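Local coordinates for DUF1254 domain-containing protein (Vibrio parahaemolyticus, PDB 3U07) that is of unknown function and combines DUF1254 and DUF1214 family regions in a chain that probably carries a signal peptide, at residues Leu309-Phe321 / Phe408-Gln422. The protein carries 2 engineered substitutions. Residues are numbered along the deposited sequence; the frame is centred on the assembly and turned at random.
Sequences LPPIEASYRKSDF and FYAIMRFYGADDAIQ
Strands 315-319 and 408-414 pair antiparallel, Ser-315, Arg-317 and Ser-319 each exchanging two backbone hydrogen bonds with Phe-414, Met-412 and Ala-410 respectively. This pairing puts 315-319 at the outer edge of an antiparallel four-stranded sheet in the DUF1214 region, with strand 347-354 flanking 408-414 on its other side. On the face bearing Lys-318, that residue's extended chain runs past Ile-411, whose CD1 presses on Lys-318 CB at a tight 3.4 Å. Lys-318 NZ ends over the Tyr-409 ring, 4.0 Å from its centroid and 11° off the normal, a cation-pi contact. Tyr-409 OH is hydrogen-bonded to Thr-77 OG1.

On the opposite face, with Ser-315 and Phe-414, Arg-317 bends at chi2 (-65°), laying CG 3.7 Å from Phe-414 CE1 and carrying the guanidinium back to helix 419-423. Ile-421 CG2 sits over one face of the Phe-414 ring, offset toward its rim. Beyond the corner at Tyr-415 and Gly-416, a water accepts from Ala-417 N and donates to the carbonyls of Pro-311 and Phe-414, bridging the turn to the loop before 315-319. Arg-317 NH2 donates to Ile-421 O at 2.9 Å, that oxygen nearly in the guanidinium plane, and is also hydrogen-bonded to Tyr-426 O. Arg-317 NH1 donates a hydrogen bond to Tyr-316 O at 2.9 Å.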
ATOM      1  N   LEU A 309       3.007   0.108   0.342  1.00 20.68           N
ATOM      2  CA  LEU A 309       3.902   0.827   1.245  1.00 21.78           C
ATOM      3  C   LEU A 309       5.262   1.046   0.596  1.00 23.39           C
ATOM      4  O   LEU A 309       5.687   0.259  -0.251  1.00 28.31           O
ATOM      5  CB  LEU A 309       4.129   0.017   2.525  1.00 22.86           C
ATOM      6  CG  LEU A 309       3.129   0.079   3.676  1.00 25.70           C
ATOM      7  CD1 LEU A 309       3.392  -1.065   4.639  1.00 18.21           C
ATOM      8  CD2 LEU A 309       3.261   1.421   4.398  1.00 23.84           C
ATOM      9  N   PRO A 310       5.951   2.136   0.965  1.00 22.39           N
ATOM     10  CA  PRO A 310       7.276   2.389   0.395  1.00 24.19           C
ATOM     11  C   PRO A 310       8.113   1.193   0.871  1.00 23.49           C
ATOM     12  O   PRO A 310       7.931   0.711   1.988  1.00 21.26           O
ATOM     13  CB  PRO A 310       7.693   3.694   1.066  1.00 22.99           C
ATOM     14  CG  PRO A 310       6.360   4.411   1.225  1.00 19.35           C
ATOM     15  CD  PRO A 310       5.472   3.298   1.737  1.00 21.61           C
ATOM     16  N   PRO A 311       9.043   0.706   0.041  1.00 21.76           N
ATOM     17  CA  PRO A 311       9.865  -0.444   0.434  1.00 21.11           C
ATOM     18  C   PRO A 311      10.607  -0.414   1.773  1.00 20.64           C
ATOM     19  O   PRO A 311      10.876  -1.471   2.343  1.00 21.69           O
ATOM     20  CB  PRO A 311      10.807  -0.615  -0.758  1.00 20.91           C
ATOM     21  CG  PRO A 311      10.895   0.766  -1.329  1.00 26.04           C
ATOM     22  CD  PRO A 311       9.471   1.235  -1.264  1.00 20.59           C
ATOM     23  N   ILE A 312      10.930   0.772   2.282  1.00 20.82           N
ATOM     24  CA  ILE A 312      11.642   0.871   3.556  1.00 20.64           C
ATOM     25  C   ILE A 312      10.760   0.420   4.719  1.00 22.56           C
ATOM     26  O   ILE A 312      11.260   0.020   5.767  1.00 24.23           O
ATOM     27  CB  ILE A 312      12.149   2.319   3.814  1.00 30.45           C
ATOM     28  CG1 ILE A 312      13.076   2.340   5.037  1.00 30.59           C
ATOM     29  CG2 ILE A 312      10.971   3.260   4.024  1.00 26.77           C
ATOM     30  CD1 ILE A 312      13.789   3.672   5.244  1.00 31.43           C
ATOM     31  N   GLU A 313       9.445   0.477   4.528  1.00 20.13           N
ATOM     32  CA  GLU A 313       8.514   0.057   5.570  1.00 21.77           C
ATOM     33  C   GLU A 313       8.172  -1.412   5.361  1.00 23.24           C
ATOM     34  O   GLU A 313       8.034  -2.173   6.319  1.00 23.87           O
ATOM     35  CB  GLU A 313       7.220   0.871   5.509  1.00 20.30           C
ATOM     36  CG  GLU A 313       7.392   2.379   5.606  1.00 25.22           C
ATOM     37  CD  GLU A 313       8.038   2.819   6.905  1.00 28.33           C
ATOM     38  OE1 GLU A 313       7.984   2.057   7.892  1.00 23.62           O
ATOM     39  OE2 GLU A 313       8.589   3.938   6.942  1.00 33.40           O
ATOM     40  N   ALA A 314       8.021  -1.795   4.099  1.00 21.95           N
ATOM     41  CA  ALA A 314       7.685  -3.172   3.754  1.00 24.35           C
ATOM     42  C   ALA A 314       8.077  -3.499   2.321  1.00 23.88           C
ATOM     43  O   ALA A 314       7.727  -2.781   1.388  1.00 22.88           O
ATOM     44  CB  ALA A 314       6.188  -3.412   3.948  1.00 23.69           C
ATOM     45  N   SER A 315       8.825  -4.581   2.158  1.00 25.56           N
ATOM     46  CA  SER A 315       9.242  -5.038   0.839  1.00 23.19           C
ATOM     47  C   SER A 315       8.756  -6.471   0.730  1.00 23.52           C
ATOM     48  O   SER A 315       8.394  -7.086   1.736  1.00 21.53           O
ATOM     49  CB  SER A 315      10.761  -4.986   0.694  1.00 20.42           C
ATOM     50  OG  SER A 315      11.215  -3.654   0.558  1.00 19.98           O
ATOM     51  N   TYR A 316       8.736  -7.010  -0.479  1.00 23.71           N
ATOM     52  CA  TYR A 316       8.265  -8.375  -0.628  1.00 28.03           C
ATOM     53  C   TYR A 316       8.935  -9.103  -1.775  1.00 23.70           C
ATOM     54  O   TYR A 316       9.607  -8.501  -2.617  1.00 21.66           O
ATOM     55  CB  TYR A 316       6.741  -8.388  -0.827  1.00 36.90           C
ATOM     56  CG  TYR A 316       6.295  -8.149  -2.252  1.00 50.95           C
ATOM     57  CD1 TYR A 316       6.613  -6.966  -2.917  1.00 62.38           C
ATOM     58  CD2 TYR A 316       5.582  -9.123  -2.949  1.00 58.04           C
ATOM     59  CE1 TYR A 316       6.235  -6.761  -4.246  1.00 63.90           C
ATOM     60  CE2 TYR A 316       5.200  -8.932  -4.276  1.00 61.59           C
ATOM     61  CZ  TYR A 316       5.532  -7.749  -4.918  1.00 63.39           C
ATOM     62  OH  TYR A 316       5.171  -7.568  -6.234  1.00 65.61           O
ATOM     63  N   ARG A 317       8.756 -10.418  -1.776  1.00 24.34           N
ATOM     64  CA  ARG A 317       9.284 -11.284  -2.818  1.00 27.14           C
ATOM     65  C   ARG A 317       8.274 -12.404  -2.999  1.00 26.82           C
ATOM     66  O   ARG A 317       7.575 -12.789  -2.056  1.00 28.18           O
ATOM     67  CB  ARG A 317      10.637 -11.878  -2.414  1.00 26.26           C
ATOM     68  CG  ARG A 317      11.779 -10.872  -2.374  1.00 26.05           C
ATOM     69  CD  ARG A 317      12.086 -10.299  -3.757  1.00 17.89           C
ATOM     70  NE  ARG A 317      13.312  -9.504  -3.734  1.00 23.47           N
ATOM     71  CZ  ARG A 317      13.384  -8.234  -3.346  1.00 27.20           C
ATOM     72  NH1 ARG A 317      12.294  -7.589  -2.949  1.00 26.15           N
ATOM     73  NH2 ARG A 317      14.556  -7.611  -3.341  1.00 23.69           N
ATOM     74  N   LYS A 318       8.180 -12.907  -4.220  1.00 23.53           N
ATOM     75  CA  LYS A 318       7.266 -13.995  -4.515  1.00 28.10           C
ATOM     76  C   LYS A 318       8.010 -15.091  -5.268  1.00 32.03           C
ATOM     77  O   LYS A 318       8.865 -14.819  -6.115  1.00 27.24           O
ATOM     78  CB  LYS A 318       6.082 -13.498  -5.351  1.00 27.51           C
ATOM     79  CG  LYS A 318       5.255 -14.624  -5.954  1.00 36.43           C
ATOM     80  CD  LYS A 318       4.017 -14.126  -6.686  1.00 43.03           C
ATOM     81  CE  LYS A 318       3.404 -15.254  -7.510  1.00 55.29           C
ATOM     82  NZ  LYS A 318       1.969 -15.027  -7.856  1.00 61.00           N
ATOM     83  N   SER A 319       7.697 -16.335  -4.927  1.00 31.08           N
ATOM     84  CA  SER A 319       8.311 -17.482  -5.573  1.00 31.60           C
ATOM     85  C   SER A 319       7.208 -18.454  -5.958  1.00 24.56           C
ATOM     86  O   SER A 319       6.428 -18.898  -5.110  1.00 21.64           O
ATOM     87  CB  SER A 319       9.308 -18.158  -4.634  1.00 33.41           C
ATOM     88  OG  SER A 319       9.732 -19.397  -5.173  1.00 35.91           O
ATOM     89  N   ASP A 320       7.146 -18.773  -7.245  1.00 25.08           N
ATOM     90  CA  ASP A 320       6.133 -19.675  -7.783  1.00 28.27           C
ATOM     91  C   ASP A 320       6.739 -21.010  -8.235  1.00 29.13           C
ATOM     92  O   ASP A 320       6.014 -21.984  -8.453  1.00 24.98           O
ATOM     93  CB  ASP A 320       5.450 -18.999  -8.977  1.00 30.69           C
ATOM     94  CG  ASP A 320       3.953 -19.229  -9.008  1.00 36.40           C
ATOM     95  OD1 ASP A 320       3.435 -19.963  -8.145  1.00 42.40           O
ATOM     96  OD2 ASP A 320       3.290 -18.667  -9.901  1.00 44.47           O
ATOM     97  N   PHE A 321       8.062 -21.051  -8.365  1.00 23.65           N
ATOM     98  CA  PHE A 321       8.760 -22.257  -8.817  1.00 29.09           C
ATOM     99  C   PHE A 321       9.879 -22.713  -7.880  1.00 27.14           C
ATOM    100  O   PHE A 321      10.350 -21.939  -7.039  1.00 21.64           O
ATOM    101  CB  PHE A 321       9.364 -22.015 -10.206  1.00 28.28           C
ATOM    102  CG  PHE A 321       8.364 -21.568 -11.234  1.00 33.70           C
ATOM    103  CD1 PHE A 321       7.945 -20.239 -11.292  1.00 31.86           C
ATOM    104  CD2 PHE A 321       7.805 -22.486 -12.119  1.00 30.20           C
ATOM    105  CE1 PHE A 321       6.984 -19.830 -12.216  1.00 34.45           C
ATOM    106  CE2 PHE A 321       6.843 -22.093 -13.047  1.00 37.22           C
ATOM    107  CZ  PHE A 321       6.430 -20.760 -13.093  1.00 39.51           C
ATOM    108  N   PHE A 408       1.169 -23.968  -5.450  1.00 37.54           N
ATOM    109  CA  PHE A 408       1.169 -22.898  -4.465  1.00 29.57           C
ATOM    110  C   PHE A 408       2.328 -21.957  -4.732  1.00 27.27           C
ATOM    111  O   PHE A 408       3.215 -22.255  -5.534  1.00 22.28           O
ATOM    112  CB  PHE A 408       1.312 -23.484  -3.057  1.00 28.17           C
ATOM    113  CG  PHE A 408       2.657 -24.134  -2.794  1.00 31.52           C
ATOM    114  CD1 PHE A 408       3.717 -23.392  -2.277  1.00 27.85           C
ATOM    115  CD2 PHE A 408       2.859 -25.488  -3.071  1.00 23.90           C
ATOM    116  CE1 PHE A 408       4.958 -23.987  -2.033  1.00 31.85           C
ATOM    117  CE2 PHE A 408       4.094 -26.094  -2.831  1.00 26.55           C
ATOM    118  CZ  PHE A 408       5.145 -25.343  -2.311  1.00 31.03           C
ATOM    119  N   TYR A 409       2.300 -20.800  -4.084  1.00 29.98           N
ATOM    120  CA  TYR A 409       3.398 -19.860  -4.203  1.00 30.11           C
ATOM    121  C   TYR A 409       3.677 -19.336  -2.808  1.00 30.81           C
ATOM    122  O   TYR A 409       2.825 -19.414  -1.921  1.00 34.64           O
ATOM    123  CB  TYR A 409       3.090 -18.712  -5.170  1.00 31.03           C
ATOM    124  CG  TYR A 409       1.874 -17.876  -4.846  1.00 40.31           C
ATOM    125  CD1 TYR A 409       0.600 -18.280  -5.245  1.00 40.14           C
ATOM    126  CD2 TYR A 409       2.003 -16.654  -4.180  1.00 34.66           C
ATOM    127  CE1 TYR A 409      -0.515 -17.486  -4.994  1.00 43.18           C
ATOM    128  CE2 TYR A 409       0.893 -15.851  -3.920  1.00 35.53           C
ATOM    129  CZ  TYR A 409      -0.362 -16.274  -4.332  1.00 44.75           C
ATOM    130  OH  TYR A 409      -1.468 -15.494  -4.084  1.00 38.29           O
ATOM    131  N   ALA A 410       4.883 -18.830  -2.605  1.00 28.87           N
ATOM    132  CA  ALA A 410       5.264 -18.315  -1.306  1.00 22.68           C
ATOM    133  C   ALA A 410       5.590 -16.840  -1.423  1.00 23.79           C
ATOM    134  O   ALA A 410       6.242 -16.419  -2.374  1.00 25.42           O
ATOM    135  CB  ALA A 410       6.482 -19.084  -0.774  1.00 20.25           C
ATOM    136  N   ILE A 411       5.111 -16.062  -0.457  1.00 27.00           N
ATOM    137  CA  ILE A 411       5.366 -14.627  -0.420  1.00 24.59           C
ATOM    138  C   ILE A 411       6.215 -14.312   0.806  1.00 22.94           C
ATOM    139  O   ILE A 411       5.805 -14.587   1.932  1.00 24.81           O
ATOM    140  CB  ILE A 411       4.063 -13.809  -0.296  1.00 24.88           C
ATOM    141  CG1 ILE A 411       3.240 -13.910  -1.584  1.00 25.95           C
ATOM    142  CG2 ILE A 411       4.400 -12.357   0.044  1.00 21.49           C
ATOM    143  CD1 ILE A 411       3.882 -13.256  -2.793  1.00 30.49           C
HETATM  144  N   MSE A 412       7.399 -13.751   0.593  1.00 22.78           N
HETATM  145  CA  MSE A 412       8.254 -13.388   1.713  1.00 26.82           C
HETATM  146  C   MSE A 412       8.102 -11.879   1.938  1.00 27.27           C
HETATM  147  O   MSE A 412       8.150 -11.089   0.993  1.00 20.76           O
HETATM  148  CB  MSE A 412       9.715 -13.738   1.422  1.00 24.67           C
HETATM  149  CG  MSE A 412      10.622 -13.642   2.646  1.00 35.77           C
HETATM  150 SE   MSE A 412      12.384 -14.426   2.368  0.77 39.20          SE
HETATM  151  CE  MSE A 412      11.809 -16.075   1.567  1.00 26.92           C
ATOM    152  N   ARG A 413       7.892 -11.487   3.188  1.00 22.77           N
ATOM    153  CA  ARG A 413       7.725 -10.076   3.513  1.00 31.81           C
ATOM    154  C   ARG A 413       8.846  -9.577   4.418  1.00 23.96           C
ATOM    155  O   ARG A 413       9.293 -10.281   5.326  1.00 24.42           O
ATOM    156  CB  ARG A 413       6.354  -9.851   4.161  1.00 30.16           C
ATOM    157  CG  ARG A 413       5.196 -10.116   3.202  1.00 25.50           C
ATOM    158  CD  ARG A 413       3.850  -9.802   3.827  1.00 29.76           C
ATOM    159  NE  ARG A 413       2.777  -9.823   2.831  1.00 34.66           N
ATOM    160  CZ  ARG A 413       2.061 -10.898   2.512  1.00 35.26           C
ATOM    161  NH1 ARG A 413       2.290 -12.057   3.111  1.00 28.83           N
ATOM    162  NH2 ARG A 413       1.115 -10.812   1.586  1.00 37.21           N
ATOM    163  N   PHE A 414       9.308  -8.362   4.149  1.00 16.25           N
ATOM    164  CA  PHE A 414      10.393  -7.765   4.920  1.00 16.49           C
ATOM    165  C   PHE A 414       9.963  -6.403   5.466  1.00 27.63           C
ATOM    166  O   PHE A 414       9.586  -5.506   4.711  1.00 27.40           O
ATOM    167  CB  PHE A 414      11.636  -7.591   4.041  1.00 24.40           C
ATOM    168  CG  PHE A 414      11.985  -8.805   3.218  1.00 25.74           C
ATOM    169  CD1 PHE A 414      11.280  -9.101   2.054  1.00 19.99           C
ATOM    170  CD2 PHE A 414      13.034  -9.644   3.598  1.00 25.44           C
ATOM    171  CE1 PHE A 414      11.613 -10.211   1.276  1.00 26.05           C
ATOM    172  CE2 PHE A 414      13.379 -10.762   2.827  1.00 24.08           C
ATOM    173  CZ  PHE A 414      12.668 -11.044   1.663  1.00 27.79           C
ATOM    174  N   TYR A 415      10.025  -6.262   6.783  1.00 21.40           N
ATOM    175  CA  TYR A 415       9.645  -5.022   7.448  1.00 25.90           C
ATOM    176  C   TYR A 415      10.896  -4.365   8.013  1.00 26.12           C
ATOM    177  O   TYR A 415      11.523  -4.897   8.926  1.00 25.15           O
ATOM    178  CB  TYR A 415       8.657  -5.340   8.565  1.00 24.88           C
ATOM    179  CG  TYR A 415       7.397  -6.003   8.061  1.00 24.65           C
ATOM    180  CD1 TYR A 415       6.292  -5.244   7.668  1.00 22.48           C
ATOM    181  CD2 TYR A 415       7.321  -7.385   7.939  1.00 24.90           C
ATOM    182  CE1 TYR A 415       5.143  -5.852   7.166  1.00 28.74           C
ATOM    183  CE2 TYR A 415       6.181  -8.002   7.436  1.00 30.93           C
ATOM    184  CZ  TYR A 415       5.098  -7.233   7.051  1.00 31.85           C
ATOM    185  OH  TYR A 415       3.976  -7.846   6.545  1.00 27.95           O
ATOM    186  N   GLY A 416      11.257  -3.212   7.459  1.00 21.71           N
ATOM    187  CA  GLY A 416      12.444  -2.511   7.909  1.00 20.30           C
ATOM    188  C   GLY A 416      13.660  -3.053   7.181  1.00 30.13           C
ATOM    189  O   GLY A 416      14.757  -3.131   7.741  1.00 29.22           O
ATOM    190  N   ALA A 417      13.457  -3.423   5.919  1.00 27.34           N
ATOM    191  CA  ALA A 417      14.508  -3.981   5.077  1.00 28.82           C
ATOM    192  C   ALA A 417      15.597  -2.980   4.720  1.00 30.33           C
ATOM    193  O   ALA A 417      15.351  -1.776   4.683  1.00 26.73           O
ATOM    194  CB  ALA A 417      13.896  -4.534   3.802  1.00 30.15           C
ATOM    195  N   ASP A 418      16.800  -3.490   4.445  1.00 30.82           N
ATOM    196  CA  ASP A 418      17.920  -2.634   4.067  1.00 25.81           C
ATOM    197  C   ASP A 418      17.834  -2.299   2.578  1.00 21.99           C
ATOM    198  O   ASP A 418      16.909  -2.738   1.896  1.00 23.04           O
ATOM    199  CB  ASP A 418      19.266  -3.302   4.419  1.00 32.80           C
ATOM    200  CG  ASP A 418      19.609  -4.494   3.523  1.00 36.40           C
ATOM    201  OD1 ASP A 418      18.761  -4.948   2.726  1.00 33.09           O
ATOM    202  OD2 ASP A 418      20.751  -4.986   3.627  1.00 39.23           O
ATOM    203  N   ASP A 419      18.790  -1.525   2.076  1.00 25.90           N
ATOM    204  CA  ASP A 419      18.774  -1.115   0.677  1.00 29.44           C
ATOM    205  C   ASP A 419      18.706  -2.245  -0.346  1.00 21.39           C
ATOM    206  O   ASP A 419      17.905  -2.190  -1.278  1.00 21.47           O
ATOM    207  CB  ASP A 419      19.986  -0.225   0.362  1.00 31.13           C
ATOM    208  CG  ASP A 419      19.943   1.110   1.090  1.00 36.49           C
ATOM    209  OD1 ASP A 419      18.853   1.508   1.548  1.00 32.34           O
ATOM    210  OD2 ASP A 419      20.998   1.770   1.189  1.00 38.65           O
ATOM    211  N   ALA A 420      19.542  -3.266  -0.176  1.00 21.25           N
ATOM    212  CA  ALA A 420      19.584  -4.389  -1.113  1.00 24.05           C
ATOM    213  C   ALA A 420      18.229  -5.061  -1.303  1.00 22.43           C
ATOM    214  O   ALA A 420      17.880  -5.474  -2.409  1.00 20.99           O
ATOM    215  CB  ALA A 420      20.626  -5.409  -0.654  1.00 30.28           C
ATOM    216  N   ILE A 421      17.466  -5.177  -0.225  1.00 21.39           N
ATOM    217  CA  ILE A 421      16.146  -5.781  -0.307  1.00 21.61           C
ATOM    218  C   ILE A 421      15.184  -4.802  -0.986  1.00 24.75           C
ATOM    219  O   ILE A 421      14.383  -5.188  -1.837  1.00 24.52           O
ATOM    220  CB  ILE A 421      15.609  -6.134   1.098  1.00 24.86           C
ATOM    221  CG1 ILE A 421      16.384  -7.333   1.661  1.00 22.76           C
ATOM    222  CG2 ILE A 421      14.117  -6.422   1.026  1.00 21.33           C
ATOM    223  CD1 ILE A 421      16.086  -7.651   3.127  1.00 21.95           C
ATOM    224  N   GLN A 422      15.281  -3.531  -0.603  1.00 24.70           N
ATOM    225  CA  GLN A 422      14.428  -2.475  -1.151  1.00 23.35           C
ATOM    226  C   GLN A 422      14.571  -2.276  -2.653  1.00 23.29           C
ATOM    227  O   GLN A 422      13.582  -2.081  -3.357  1.00 28.33           O
ATOM    228  CB  GLN A 422      14.746  -1.138  -0.483  1.00 18.29           C
ATOM    229  CG  GLN A 422      14.337  -1.002   0.972  1.00 17.91           C
ATOM    230  CD  GLN A 422      14.836   0.301   1.568  1.00 26.43           C
ATOM    231  OE1 GLN A 422      14.674   1.368   0.974  1.00 30.34           O
ATOM    232  NE2 GLN A 422      15.446   0.223   2.744  1.00 29.29           N
TER
HETATM  233  O   HOH W   1      10.936  -2.900   4.617  1.00 21.84           O
HETATM  234  O   HOH W   2      14.234  -0.129   6.466  1.00 30.23           O
HETATM  235  O   HOH W   3      11.644  -4.756  -3.226  1.00 26.71           O